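Local coordinates for putrescine aminotransferase (Halomonas elongata DSM 2581, PDB 6GWI), which probably transfers amino groups from amines such as putrescine to keto acceptors, using pyridoxal-5'-phosphate as cofactor, as a dimeric class-III aminotransferase, at residues S30-H35 and H42-N47; G38-D43 and R48-M53; G351-E356 and I427-I432; L400-C405 and M412-D417; F406-V411 and A439-D444. All blocks are in the same frame, centred on the assembly; numbering follows the deposited sequence.

Contact 1: S30-H35 and H42-N47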
# COMPACT_ATOMS: atom_id res chain seq x y z
N SER B 30 -17.95 -9.50 -15.83
CA SER B 30 -16.50 -9.42 -15.79
C SER B 30 -15.86 -10.59 -16.53
O SER B 30 -16.36 -11.72 -16.50
CB SER B 30 -16.01 -9.41 -14.33
OG SER B 30 -14.65 -9.01 -14.24
N ARG B 31 -14.75 -10.31 -17.19
CA ARG B 31 -13.86 -11.35 -17.69
C ARG B 31 -13.18 -12.02 -16.50
O ARG B 31 -12.88 -11.38 -15.49
CB ARG B 31 -12.82 -10.72 -18.61
CG ARG B 31 -13.39 -10.06 -19.86
CD ARG B 31 -12.40 -9.02 -20.37
NE ARG B 31 -12.89 -8.25 -21.51
CZ ARG B 31 -12.38 -7.08 -21.90
NH1 ARG B 31 -12.89 -6.46 -22.95
NH2 ARG B 31 -11.40 -6.51 -21.21
N VAL B 32 -12.93 -13.32 -16.63
CA VAL B 32 -12.34 -14.10 -15.54
C VAL B 32 -11.05 -14.71 -16.05
O VAL B 32 -11.07 -15.61 -16.89
CB VAL B 32 -13.30 -15.18 -15.02
CG1 VAL B 32 -12.71 -15.85 -13.80
CG2 VAL B 32 -14.66 -14.57 -14.67
N VAL B 33 -9.92 -14.20 -15.56
CA VAL B 33 -8.60 -14.70 -15.94
C VAL B 33 -8.17 -15.76 -14.94
O VAL B 33 -8.17 -15.51 -13.72
CB VAL B 33 -7.59 -13.54 -16.00
CG1 VAL B 33 -6.19 -14.05 -16.37
CG2 VAL B 33 -8.06 -12.48 -16.99
N THR B 34 -7.77 -16.92 -15.44
CA THR B 34 -7.59 -18.08 -14.58
C THR B 34 -6.18 -18.65 -14.56
O THR B 34 -5.76 -19.18 -13.53
CB THR B 34 -8.55 -19.21 -14.99
OG1 THR B 34 -8.31 -19.57 -16.36
CG2 THR B 34 -9.99 -18.77 -14.84
N HIS B 35 -5.43 -18.56 -15.66
CA HIS B 35 -4.05 -19.03 -15.64
C HIS B 35 -3.31 -18.38 -16.80
O HIS B 35 -3.91 -17.79 -17.71
CB HIS B 35 -3.96 -20.56 -15.69
CG HIS B 35 -4.46 -21.17 -16.97
ND1 HIS B 35 -5.80 -21.20 -17.31
CD2 HIS B 35 -3.81 -21.82 -17.96
CE1 HIS B 35 -5.94 -21.82 -18.47
NE2 HIS B 35 -4.75 -22.20 -18.89
N HIS B 42 -5.01 -16.82 -19.95
CA HIS B 42 -6.16 -17.63 -20.32
C HIS B 42 -7.35 -17.24 -19.46
O HIS B 42 -7.19 -16.93 -18.27
CB HIS B 42 -5.86 -19.12 -20.14
CG HIS B 42 -4.74 -19.62 -20.99
ND1 HIS B 42 -3.41 -19.37 -20.70
CD2 HIS B 42 -4.74 -20.36 -22.13
CE1 HIS B 42 -2.65 -19.93 -21.62
NE2 HIS B 42 -3.43 -20.54 -22.49
N ASP B 43 -8.54 -17.24 -20.05
CA ASP B 43 -9.76 -16.88 -19.33
C ASP B 43 -10.64 -18.10 -19.14
O ASP B 43 -10.40 -19.18 -19.69
CB ASP B 43 -10.52 -15.75 -20.05
CG ASP B 43 -11.10 -16.17 -21.39
OD1 ASP B 43 -11.22 -17.39 -21.67
OD2 ASP B 43 -11.45 -15.27 -22.18
N SER B 44 -11.69 -17.92 -18.33
CA SER B 44 -12.54 -19.04 -17.93
C SER B 44 -13.32 -19.64 -19.10
O SER B 44 -13.84 -20.75 -18.97
CB SER B 44 -13.52 -18.58 -16.85
OG SER B 44 -14.37 -17.55 -17.34
N GLU B 45 -13.42 -18.94 -20.22
CA GLU B 45 -14.06 -19.48 -21.41
C GLU B 45 -13.09 -20.23 -22.31
O GLU B 45 -13.50 -20.70 -23.38
CB GLU B 45 -14.76 -18.36 -22.19
CG GLU B 45 -15.81 -17.63 -21.36
CD GLU B 45 -16.71 -16.73 -22.20
OE1 GLU B 45 -16.37 -16.47 -23.37
OE2 GLU B 45 -17.75 -16.29 -21.67
N GLY B 46 -11.83 -20.34 -21.92
CA GLY B 46 -10.85 -21.10 -22.67
C GLY B 46 -10.05 -20.31 -23.68
O GLY B 46 -9.26 -20.90 -24.42
N ASN B 47 -10.23 -18.99 -23.73
CA ASN B 47 -9.49 -18.17 -24.69
C ASN B 47 -8.06 -17.98 -24.23
O ASN B 47 -7.79 -17.76 -23.04
CB ASN B 47 -10.17 -16.81 -24.86
CG ASN B 47 -11.57 -16.92 -25.40
OD1 ASN B 47 -11.79 -17.38 -26.52
ND2 ASN B 47 -12.55 -16.50 -24.60

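Contact 2: G38-D43 and R48-M53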
# COMPACT_ATOMS: atom_id res chain seq x y z
N GLY B 38 4.17 -18.02 -20.06
CA GLY B 38 4.91 -17.26 -21.05
C GLY B 38 4.41 -15.83 -21.09
O GLY B 38 4.38 -15.14 -20.07
N VAL B 39 4.01 -15.38 -22.28
CA VAL B 39 3.43 -14.06 -22.44
C VAL B 39 1.91 -14.14 -22.65
O VAL B 39 1.30 -13.17 -23.11
CB VAL B 39 4.10 -13.28 -23.59
CG1 VAL B 39 5.60 -13.16 -23.33
CG2 VAL B 39 3.85 -13.97 -24.93
N TYR B 40 1.29 -15.28 -22.32
CA TYR B 40 -0.11 -15.52 -22.62
C TYR B 40 -0.93 -15.72 -21.35
O TYR B 40 -0.48 -16.39 -20.41
CB TYR B 40 -0.27 -16.77 -23.51
CG TYR B 40 0.34 -16.61 -24.88
CD1 TYR B 40 -0.39 -16.06 -25.92
CD2 TYR B 40 1.64 -17.02 -25.13
CE1 TYR B 40 0.16 -15.91 -27.18
CE2 TYR B 40 2.21 -16.87 -26.39
CZ TYR B 40 1.46 -16.31 -27.40
OH TYR B 40 2.00 -16.16 -28.66
N ILE B 41 -2.13 -15.16 -21.35
CA ILE B 41 -3.11 -15.38 -20.29
C ILE B 41 -4.26 -16.19 -20.85
O ILE B 41 -4.49 -16.24 -22.07
CB ILE B 41 -3.63 -14.06 -19.68
CG1 ILE B 41 -4.34 -13.22 -20.75
CG2 ILE B 41 -2.48 -13.29 -19.05
CD1 ILE B 41 -4.99 -11.96 -20.23
N HIS B 42 -5.01 -16.82 -19.95
CA HIS B 42 -6.16 -17.63 -20.32
C HIS B 42 -7.35 -17.24 -19.46
O HIS B 42 -7.19 -16.93 -18.27
CB HIS B 42 -5.86 -19.12 -20.14
CG HIS B 42 -4.74 -19.62 -20.99
ND1 HIS B 42 -3.41 -19.37 -20.70
CD2 HIS B 42 -4.74 -20.36 -22.13
CE1 HIS B 42 -2.65 -19.93 -21.62
NE2 HIS B 42 -3.43 -20.54 -22.49
N ASP B 43 -8.54 -17.24 -20.05
CA ASP B 43 -9.76 -16.88 -19.33
C ASP B 43 -10.64 -18.10 -19.14
O ASP B 43 -10.40 -19.18 -19.69
CB ASP B 43 -10.52 -15.75 -20.05
CG ASP B 43 -11.10 -16.17 -21.39
OD1 ASP B 43 -11.22 -17.39 -21.67
OD2 ASP B 43 -11.45 -15.27 -22.18
N ARG B 48 -7.13 -18.07 -25.17
CA ARG B 48 -5.73 -17.72 -24.95
C ARG B 48 -5.48 -16.34 -25.54
O ARG B 48 -5.81 -16.09 -26.70
CB ARG B 48 -4.80 -18.76 -25.58
CG ARG B 48 -3.36 -18.66 -25.11
CD ARG B 48 -2.51 -19.82 -25.63
NE ARG B 48 -1.81 -19.49 -26.87
CZ ARG B 48 -0.49 -19.61 -27.06
NH1 ARG B 48 0.29 -20.07 -26.09
NH2 ARG B 48 0.04 -19.28 -28.22
N ILE B 49 -4.90 -15.44 -24.74
CA ILE B 49 -4.71 -14.05 -25.13
C ILE B 49 -3.25 -13.67 -24.92
O ILE B 49 -2.69 -13.93 -23.85
CB ILE B 49 -5.62 -13.10 -24.34
CG1 ILE B 49 -7.09 -13.52 -24.47
CG2 ILE B 49 -5.45 -11.68 -24.81
CD1 ILE B 49 -7.67 -14.11 -23.21
N LEU B 50 -2.64 -13.05 -25.94
CA LEU B 50 -1.29 -12.52 -25.80
C LEU B 50 -1.33 -11.27 -24.92
O LEU B 50 -1.93 -10.26 -25.30
CB LEU B 50 -0.72 -12.20 -27.18
CG LEU B 50 0.80 -12.08 -27.33
CD1 LEU B 50 1.18 -11.91 -28.81
CD2 LEU B 50 1.37 -10.92 -26.53
N ASP B 51 -0.68 -11.33 -23.76
CA ASP B 51 -0.73 -10.24 -22.78
C ASP B 51 0.29 -9.18 -23.16
O ASP B 51 1.42 -9.17 -22.69
CB ASP B 51 -0.48 -10.76 -21.37
CG ASP B 51 -0.68 -9.68 -20.30
OD1 ASP B 51 -1.07 -8.55 -20.65
OD2 ASP B 51 -0.45 -9.97 -19.11
N GLY B 52 -0.13 -8.26 -24.03
CA GLY B 52 0.72 -7.15 -24.43
C GLY B 52 0.97 -6.10 -23.37
O GLY B 52 1.72 -5.16 -23.64
N MET B 53 0.36 -6.22 -22.19
CA MET B 53 0.57 -5.28 -21.10
C MET B 53 1.29 -5.89 -19.90
O MET B 53 1.44 -5.23 -18.87
CB MET B 53 -0.76 -4.69 -20.63
CG MET B 53 -1.40 -3.70 -21.58
SD MET B 53 -0.40 -2.22 -21.88
CE MET B 53 -0.34 -1.49 -20.24

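Contact 3: G351-E356 and I427-I432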
# COMPACT_ATOMS: atom_id res chain seq x y z
N GLY B 351 13.91 -4.43 -28.16
CA GLY B 351 13.51 -3.05 -28.35
C GLY B 351 13.61 -2.61 -29.80
O GLY B 351 12.63 -2.17 -30.40
N PRO B 352 14.81 -2.72 -30.38
CA PRO B 352 14.94 -2.40 -31.81
C PRO B 352 14.07 -3.26 -32.70
O PRO B 352 13.56 -2.77 -33.71
CB PRO B 352 16.44 -2.64 -32.07
CG PRO B 352 17.09 -2.36 -30.76
CD PRO B 352 16.12 -2.87 -29.72
N TYR B 353 13.86 -4.53 -32.35
CA TYR B 353 13.03 -5.39 -33.18
C TYR B 353 11.58 -4.95 -33.13
O TYR B 353 10.91 -4.86 -34.17
CB TYR B 353 13.17 -6.85 -32.74
CG TYR B 353 12.44 -7.81 -33.65
CD1 TYR B 353 13.01 -8.23 -34.84
CD2 TYR B 353 11.18 -8.29 -33.32
CE1 TYR B 353 12.35 -9.10 -35.68
CE2 TYR B 353 10.51 -9.16 -34.15
CZ TYR B 353 11.10 -9.57 -35.33
OH TYR B 353 10.44 -10.44 -36.16
N LEU B 354 11.07 -4.66 -31.93
CA LEU B 354 9.74 -4.08 -31.81
C LEU B 354 9.63 -2.80 -32.63
O LEU B 354 8.64 -2.59 -33.34
CB LEU B 354 9.41 -3.80 -30.34
CG LEU B 354 8.13 -3.00 -30.09
CD1 LEU B 354 6.91 -3.79 -30.56
CD2 LEU B 354 7.98 -2.61 -28.63
N ALA B 355 10.64 -1.93 -32.53
CA ALA B 355 10.58 -0.63 -33.19
C ALA B 355 10.34 -0.78 -34.69
O ALA B 355 9.51 -0.08 -35.27
CB ALA B 355 11.88 0.14 -32.93
N GLU B 356 11.08 -1.68 -35.34
CA GLU B 356 10.91 -1.85 -36.79
C GLU B 356 9.57 -2.49 -37.12
O GLU B 356 8.89 -2.06 -38.05
CB GLU B 356 12.08 -2.66 -37.36
CG GLU B 356 12.39 -3.96 -36.64
CD GLU B 356 13.48 -4.76 -37.33
OE1 GLU B 356 14.63 -4.75 -36.84
OE2 GLU B 356 13.20 -5.37 -38.38
N ILE B 427 9.53 -11.47 -23.95
CA ILE B 427 8.75 -11.81 -25.13
C ILE B 427 9.69 -12.23 -26.25
O ILE B 427 10.76 -11.65 -26.44
CB ILE B 427 7.86 -10.63 -25.54
CG1 ILE B 427 6.89 -11.05 -26.65
CG2 ILE B 427 8.72 -9.45 -26.01
CD1 ILE B 427 5.83 -10.00 -26.98
N ARG B 428 9.28 -13.24 -27.01
CA ARG B 428 10.10 -13.72 -28.11
C ARG B 428 9.79 -12.92 -29.37
O ARG B 428 8.75 -12.27 -29.48
CB ARG B 428 9.84 -15.21 -28.37
CG ARG B 428 10.51 -16.16 -27.40
CD ARG B 428 10.23 -17.61 -27.80
NE ARG B 428 11.39 -18.47 -27.60
CZ ARG B 428 12.45 -18.49 -28.40
NH1 ARG B 428 12.52 -17.68 -29.45
NH2 ARG B 428 13.46 -19.32 -28.15
N ARG B 429 10.72 -12.97 -30.32
CA ARG B 429 10.55 -12.23 -31.56
C ARG B 429 9.34 -12.72 -32.33
O ARG B 429 8.59 -11.91 -32.90
CB ARG B 429 11.82 -12.34 -32.41
CG ARG B 429 12.91 -11.40 -31.95
CD ARG B 429 14.14 -11.56 -32.81
NE ARG B 429 15.10 -10.49 -32.59
CZ ARG B 429 16.08 -10.18 -33.44
NH1 ARG B 429 16.22 -10.87 -34.56
NH2 ARG B 429 16.90 -9.18 -33.16
N GLU B 430 9.13 -14.04 -32.37
CA GLU B 430 7.93 -14.56 -33.02
C GLU B 430 6.67 -14.09 -32.31
O GLU B 430 5.64 -13.87 -32.95
CB GLU B 430 7.98 -16.09 -33.06
CG GLU B 430 8.46 -16.77 -31.78
CD GLU B 430 9.95 -17.09 -31.79
OE1 GLU B 430 10.77 -16.15 -31.92
OE2 GLU B 430 10.31 -18.28 -31.68
N GLU B 431 6.75 -13.89 -30.99
CA GLU B 431 5.60 -13.38 -30.24
C GLU B 431 5.39 -11.88 -30.49
O GLU B 431 4.24 -11.42 -30.50
CB GLU B 431 5.78 -13.67 -28.75
CG GLU B 431 5.67 -15.16 -28.43
CD GLU B 431 6.22 -15.54 -27.07
OE1 GLU B 431 6.92 -14.72 -26.44
OE2 GLU B 431 5.95 -16.68 -26.63
N ILE B 432 6.46 -11.12 -30.72
CA ILE B 432 6.30 -9.74 -31.16
C ILE B 432 5.63 -9.69 -32.53
O ILE B 432 4.77 -8.85 -32.79
CB ILE B 432 7.65 -9.00 -31.17
CG1 ILE B 432 8.08 -8.67 -29.73
CG2 ILE B 432 7.56 -7.72 -32.01
CD1 ILE B 432 9.51 -8.18 -29.61

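Contact 4: L400-C405 and M412-D417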
# COMPACT_ATOMS: atom_id res chain seq x y z
N LEU B 400 -12.82 1.00 -28.91
CA LEU B 400 -13.22 0.02 -29.91
C LEU B 400 -12.03 -0.81 -30.37
O LEU B 400 -12.11 -2.04 -30.45
CB LEU B 400 -13.88 0.72 -31.09
CG LEU B 400 -14.31 -0.20 -32.24
CD1 LEU B 400 -15.27 -1.27 -31.77
CD2 LEU B 400 -14.93 0.62 -33.36
N CYS B 401 -10.92 -0.15 -30.69
CA CYS B 401 -9.71 -0.88 -31.06
C CYS B 401 -9.26 -1.80 -29.94
O CYS B 401 -8.85 -2.94 -30.18
CB CYS B 401 -8.60 0.10 -31.42
SG CYS B 401 -7.13 -0.69 -32.11
N ARG B 402 -9.33 -1.32 -28.69
CA ARG B 402 -8.95 -2.13 -27.54
C ARG B 402 -9.80 -3.40 -27.44
O ARG B 402 -9.28 -4.49 -27.22
CB ARG B 402 -9.09 -1.30 -26.26
CG ARG B 402 -8.89 -2.08 -24.97
CD ARG B 402 -9.49 -1.30 -23.80
NE ARG B 402 -10.95 -1.31 -23.87
CZ ARG B 402 -11.73 -0.47 -23.21
NH1 ARG B 402 -11.20 0.46 -22.42
NH2 ARG B 402 -13.05 -0.56 -23.33
N ASP B 403 -11.12 -3.25 -27.56
CA ASP B 403 -12.00 -4.41 -27.45
C ASP B 403 -11.82 -5.36 -28.62
O ASP B 403 -11.91 -6.58 -28.47
CB ASP B 403 -13.46 -3.96 -27.34
CG ASP B 403 -13.71 -3.09 -26.12
OD1 ASP B 403 -12.91 -3.16 -25.17
OD2 ASP B 403 -14.71 -2.35 -26.11
N LEU B 404 -11.58 -4.81 -29.82
CA LEU B 404 -11.32 -5.66 -30.98
C LEU B 404 -9.99 -6.39 -30.86
O LEU B 404 -9.85 -7.51 -31.36
CB LEU B 404 -11.37 -4.83 -32.26
CG LEU B 404 -12.77 -4.40 -32.70
CD1 LEU B 404 -12.68 -3.46 -33.90
CD2 LEU B 404 -13.65 -5.61 -33.05
N CYS B 405 -8.99 -5.76 -30.23
CA CYS B 405 -7.73 -6.45 -29.98
C CYS B 405 -7.95 -7.65 -29.07
O CYS B 405 -7.49 -8.76 -29.36
CB CYS B 405 -6.72 -5.49 -29.36
SG CYS B 405 -5.95 -4.40 -30.58
N MET B 412 -4.12 -4.99 -25.66
CA MET B 412 -3.52 -3.70 -25.95
C MET B 412 -4.50 -2.63 -25.50
O MET B 412 -5.63 -2.57 -25.99
CB MET B 412 -3.19 -3.58 -27.44
CG MET B 412 -2.72 -2.21 -27.90
SD MET B 412 -1.79 -2.36 -29.44
CE MET B 412 -2.98 -3.20 -30.46
N ARG B 413 -4.06 -1.79 -24.56
CA ARG B 413 -4.96 -0.86 -23.89
C ARG B 413 -5.08 0.45 -24.64
O ARG B 413 -4.29 0.78 -25.53
CB ARG B 413 -4.49 -0.60 -22.46
CG ARG B 413 -4.49 -1.84 -21.57
CD ARG B 413 -5.86 -2.52 -21.49
NE ARG B 413 -6.85 -1.76 -20.73
CZ ARG B 413 -8.12 -2.11 -20.60
NH1 ARG B 413 -8.56 -3.23 -21.17
NH2 ARG B 413 -8.96 -1.36 -19.90
N SER B 414 -6.10 1.22 -24.26
CA SER B 414 -6.41 2.51 -24.86
C SER B 414 -6.44 3.58 -23.79
O SER B 414 -7.04 3.39 -22.73
CB SER B 414 -7.75 2.45 -25.59
OG SER B 414 -8.78 2.02 -24.71
N VAL B 415 -5.77 4.70 -24.06
CA VAL B 415 -5.90 5.92 -23.27
C VAL B 415 -6.49 6.95 -24.22
O VAL B 415 -5.78 7.50 -25.07
CB VAL B 415 -4.58 6.39 -22.67
CG1 VAL B 415 -4.78 7.67 -21.86
CG2 VAL B 415 -3.96 5.30 -21.80
N GLY B 416 -7.79 7.21 -24.10
CA GLY B 416 -8.49 7.94 -25.14
C GLY B 416 -8.32 7.21 -26.46
O GLY B 416 -8.67 6.03 -26.60
N ASP B 417 -7.74 7.90 -27.45
CA ASP B 417 -7.49 7.33 -28.76
C ASP B 417 -6.02 6.97 -28.97
O ASP B 417 -5.53 6.94 -30.10
CB ASP B 417 -7.96 8.30 -29.85
CG ASP B 417 -9.47 8.32 -30.01
OD1 ASP B 417 -10.16 7.48 -29.39
OD2 ASP B 417 -9.98 9.19 -30.75
O HOH W 1 -8.34 1.25 -21.79

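Contact 5: F406-V411 and A439-D444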
# COMPACT_ATOMS: atom_id res chain seq x y z
N PHE B 406 -8.67 -7.45 -27.96
CA PHE B 406 -8.93 -8.54 -27.04
C PHE B 406 -9.70 -9.66 -27.74
O PHE B 406 -9.40 -10.84 -27.55
CB PHE B 406 -9.71 -8.03 -25.83
CG PHE B 406 -9.94 -9.07 -24.77
CD1 PHE B 406 -11.13 -9.79 -24.74
CD2 PHE B 406 -8.97 -9.34 -23.82
CE1 PHE B 406 -11.34 -10.76 -23.77
CE2 PHE B 406 -9.18 -10.30 -22.85
CZ PHE B 406 -10.36 -11.01 -22.83
N ALA B 407 -10.69 -9.29 -28.56
CA ALA B 407 -11.44 -10.28 -29.32
C ALA B 407 -10.56 -11.06 -30.29
O ALA B 407 -10.84 -12.23 -30.57
CB ALA B 407 -12.59 -9.60 -30.07
N ASN B 408 -9.50 -10.44 -30.80
CA ASN B 408 -8.56 -11.13 -31.67
C ASN B 408 -7.43 -11.82 -30.91
O ASN B 408 -6.56 -12.43 -31.54
CB ASN B 408 -7.94 -10.15 -32.69
CG ASN B 408 -8.82 -9.92 -33.90
OD1 ASN B 408 -8.85 -10.75 -34.82
ND2 ASN B 408 -9.52 -8.79 -33.93
N GLY B 409 -7.43 -11.74 -29.58
CA GLY B 409 -6.42 -12.41 -28.79
C GLY B 409 -5.23 -11.57 -28.38
O GLY B 409 -4.14 -12.13 -28.22
N LEU B 410 -5.39 -10.26 -28.22
CA LEU B 410 -4.29 -9.40 -27.80
C LEU B 410 -4.78 -8.40 -26.77
O LEU B 410 -5.79 -7.72 -26.99
CB LEU B 410 -3.68 -8.66 -28.99
CG LEU B 410 -2.61 -7.61 -28.66
CD1 LEU B 410 -1.39 -8.26 -28.02
CD2 LEU B 410 -2.21 -6.85 -29.92
N VAL B 411 -4.06 -8.30 -25.66
CA VAL B 411 -4.26 -7.22 -24.70
C VAL B 411 -3.44 -6.02 -25.17
O VAL B 411 -2.21 -6.03 -25.09
CB VAL B 411 -3.87 -7.62 -23.27
CG1 VAL B 411 -4.10 -6.45 -22.32
CG2 VAL B 411 -4.67 -8.83 -22.83
N ALA B 439 -2.55 -6.67 -33.84
CA ALA B 439 -2.85 -5.25 -33.79
C ALA B 439 -3.40 -4.76 -35.12
O ALA B 439 -4.43 -4.08 -35.17
CB ALA B 439 -1.59 -4.47 -33.41
N ARG B 440 -2.74 -5.13 -36.23
CA ARG B 440 -3.18 -4.66 -37.54
C ARG B 440 -4.57 -5.18 -37.86
O ARG B 440 -5.41 -4.45 -38.41
CB ARG B 440 -2.19 -5.12 -38.61
CG ARG B 440 -2.47 -4.55 -39.99
CD ARG B 440 -1.46 -5.06 -41.01
NE ARG B 440 -0.08 -4.75 -40.66
CZ ARG B 440 0.57 -3.64 -40.99
NH1 ARG B 440 -0.03 -2.68 -41.69
NH2 ARG B 440 1.83 -3.48 -40.61
N ARG B 441 -4.85 -6.44 -37.52
CA ARG B 441 -6.18 -7.00 -37.74
C ARG B 441 -7.24 -6.20 -36.99
O ARG B 441 -8.29 -5.88 -37.55
CB ARG B 441 -6.19 -8.47 -37.31
CG ARG B 441 -7.43 -9.24 -37.71
CD ARG B 441 -7.23 -10.74 -37.50
NE ARG B 441 -6.03 -11.22 -38.19
CZ ARG B 441 -5.38 -12.34 -37.88
NH1 ARG B 441 -5.80 -13.11 -36.88
NH2 ARG B 441 -4.30 -12.69 -38.57
N ALA B 442 -6.96 -5.85 -35.74
CA ALA B 442 -7.90 -5.04 -34.97
C ALA B 442 -8.01 -3.63 -35.54
O ALA B 442 -9.10 -3.05 -35.56
CB ALA B 442 -7.48 -4.99 -33.50
N LEU B 443 -6.89 -3.07 -36.00
CA LEU B 443 -6.94 -1.75 -36.63
C LEU B 443 -7.78 -1.80 -37.90
O LEU B 443 -8.59 -0.90 -38.15
CB LEU B 443 -5.53 -1.26 -36.92
CG LEU B 443 -4.66 -0.88 -35.73
CD1 LEU B 443 -3.22 -0.71 -36.19
CD2 LEU B 443 -5.16 0.38 -35.06
N ASP B 444 -7.59 -2.83 -38.72
CA ASP B 444 -8.42 -3.01 -39.90
C ASP B 444 -9.90 -3.02 -39.53
O ASP B 444 -10.71 -2.31 -40.13
CB ASP B 444 -8.05 -4.30 -40.63
CG ASP B 444 -6.66 -4.27 -41.23
OD1 ASP B 444 -6.09 -3.17 -41.37
OD2 ASP B 444 -6.15 -5.35 -41.57

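Contact 1: S30-H35 and H42-N47
With chi1 of 66° in His-35 and -61° in His-42, both imidazoles leave the same face of the hairpin and meet as an offset stack. Their centroids lie 4.2 Å apart, the planes at 9°, and the CB of His-42 sits over the face of the His-35 ring in a CH-pi contact. At the ring edge, ND1 of His-35 and the hydroxyl OG1 of Thr-34 share a hydrogen bond of 3.1 Å. Val-33 pairs with Asp-43 and His-35 with His-42, a one-residue shift that makes Thr-34 and His-35 a classic beta bulge opposite His-42. Three backbone bonds join the strands: Thr-34 N to His-42 O (2.9 Å), His-42 N to His-35 O (2.7 Å) and Ser-44 N to Val-32 O (2.8 Å). A type I turn from Asp-43 to Gly-46 follows, and Asp-43 binds the backbone N and side-chain ND2 of Asn-47. A second, weak bond from His-42 ND1 to His-35 O would be consistent with a proton on ND1 and may help to orient the ring.

Contact 2: G38-D43 and R48-M53
Tyr-40 pairs with Leu-50, Ile-41 with Ile-49 and His-42 with Arg-48 in the antiparallel beta hairpin of strands 40-43 and 48-50, which run at 146°, with Ile-41 N to Ile-49 O and Ile-49 N to Ile-41 O both 2.8 Å. A third backbone bond runs from Asp-51 N to Val-39 O. On the Tyr-40 face, the guanidinium of Arg-48 lies flat on the phenol ring in a cation-pi stack, CZ 3.6 Å from the centroid and 4° off the normal. A bend at chi3 (94°) folds the arginine back over the ring, while its CG passes 3.2 Å from NE2 of His-42. Leu-50 CB packs on Tyr-40 CE1. On the opposite face Ile-41 CG1 packs on Ile-49 CB, and Tyr-82 of the second subunit touches Ile-41 and Asp-51. Asp-51 OD2 binds Tyr-63 and Gly-55; OD1 caps Met-53 N. Strand 31-37 flanks strand 40-43 in the three-stranded sheet, and helix 429-450 packs on Leu-50 and Tyr-40, its Glu-434 bonding the tyrosine hydroxyl.

Contact 3: G351-E356 and I427-I432
Arg-429 and Ile-432, one helical turn apart, are the residues of 427-432 that receive Tyr-353 from the facing helix. Ahead of them, Arg-428 takes the N-cap position, and its backbone N donates a nearly straight 2.8 Å bond to Glu-431 OE1, tying the first turn of the helix to the residue that precedes it. Arg-429 comes next. Its chain, extended from CG to NE, crosses one face of the Tyr-353 ring: CG stands over the ring centre, 3.9 Å from the centroid and 13° off the normal, a CH-pi contact. Farther out the guanidinium follows the same face with its plane 14° from that of the ring, Tyr-353 CD1 lying beneath its rim. The charged end is bound to Asp-349, one turn before Tyr-353 on the same helix, so the arginine is held by the ring along its length and by the acid at its charged end. Here helix 342-359 meets the first turn of helix 429-450, which forms part of the C-terminal region of this class-III aminotransferase. The carbonyl O of Arg-429 lies 3.6 Å from Tyr-353 CE2. Glu-430 points away, its OE2 making a charge-only salt bridge with Arg-428 NH1. Ile-432 then brings CG2 to the edge of the tyrosine ring, 3.9 Å from CD2, and 4.2 Å from Leu-354 CD1. The phenol hydroxyl ends in hydrogen bonds with Asp-433 and Arg-357.

Contact 4: L400-C405 and M412-D417
Van der Waals contact between Arg-402 and Arg-413 carries much of this contact: CD of Arg-402 lies over one face of the Arg-413 guanidinium, 3.4 Å from NH1, offset toward the rim. A bend at chi3 (71°) of Arg-402 turns its own guanidinium aside, nearly parallel to the other (17°). CG of Arg-402 also touches the carbonyl O of Met-412, a buried oxygen without a hydrogen-bond partner in the model. Sulfur and methyl meet where Cys-405 SG approaches Met-412 CE. Among the polar links, Arg-402 NE and NH2 both grip Asp-403 OD1 from the same face of the carboxylate, NE at 3.0 Å. One water bridges the segments, accepting from Arg-402 NH1 (3.0 Å) and donating to Ser-414 O (2.7 Å); Ser-414 OG is bound to Asn-399. Like charges approach to 3.8 Å between Arg-402 NH1 and Arg-413 NH2, and Phe-86 of the second subunit makes a cation-pi contact with Arg-413. Helix 397-407 here packs on edge strand 413-415, a helix against the antiparallel sheet of the C-terminal region.

Contact 5: F406-V411 and A439-D444
Polar side chains meet first, at Asn-408 and Arg-441. The amide oxygen OD1 of Asn-408 touches the aliphatic part of the arginine, 3.1 Å from CD and 3.6 Å from CG, and lies at the edge of the guanidinium, near its plane. The amide and guanidinium planes are turned 67° apart, and no hydrogen bond joins the two segments. With chi1 at -83°, CG of Asn-408 stands anti to its carbonyl carbon, carrying the amide toward helix 429-450. There ND2, 4.2 Å from CA of Ala-442, donates to Glu-445, while a second bond to Leu-404 O ties it back to helix 397-407; two acceptors thus fix the rotation of the amide and leave the oxygen facing the arginine chain. Ala-442, with only a methyl here, is consistent with the close approach, its CA 7.0 Å from that of Asn-408. Apolar packing is slighter, Leu-410 bringing CD2 to 4.3 Å from Ala-439 CB. Backbone bonding ends helix 397-407 in a Schellman motif: Gly-409, at a positive phi of 95°, donates its N to Phe-406 O, and Leu-410 N bonds Cys-405 O. From this glycine on the chain runs alongside strand 48-50, Gly-409 and Val-411 both bonding Leu-50, while Leu-404 and Cys-405 of helix 397-407 pack on Ala-442 and Leu-443 rests on strand 376-381.

Overall arrangement
Contacts 1 and 2 share strand 40-43 and together form one three-stranded antiparallel sheet, their centres 10 Å apart. Contact 5 joins this sheet directly, through a probable pair of backbone hydrogen bonds to Leu-50 of contact 2. Arg-31 of contact 1 also makes a cation-pi contact with Phe-406 of contact 5. Contacts 4 and 5, 9 Å between centres, use successive parts of helix 397-407, and Cys-405 SG meets Ala-442 CB at 3.3 Å. Helix 429-450 serves both contact 3 and contact 5, and Glu-431 on it packs against Val-39 and Tyr-40 of contact 2. Toward the cofactor, the Arg-413 side chain of contact 4 stands about 12 Å from a bound pyridoxal-5'-phosphate.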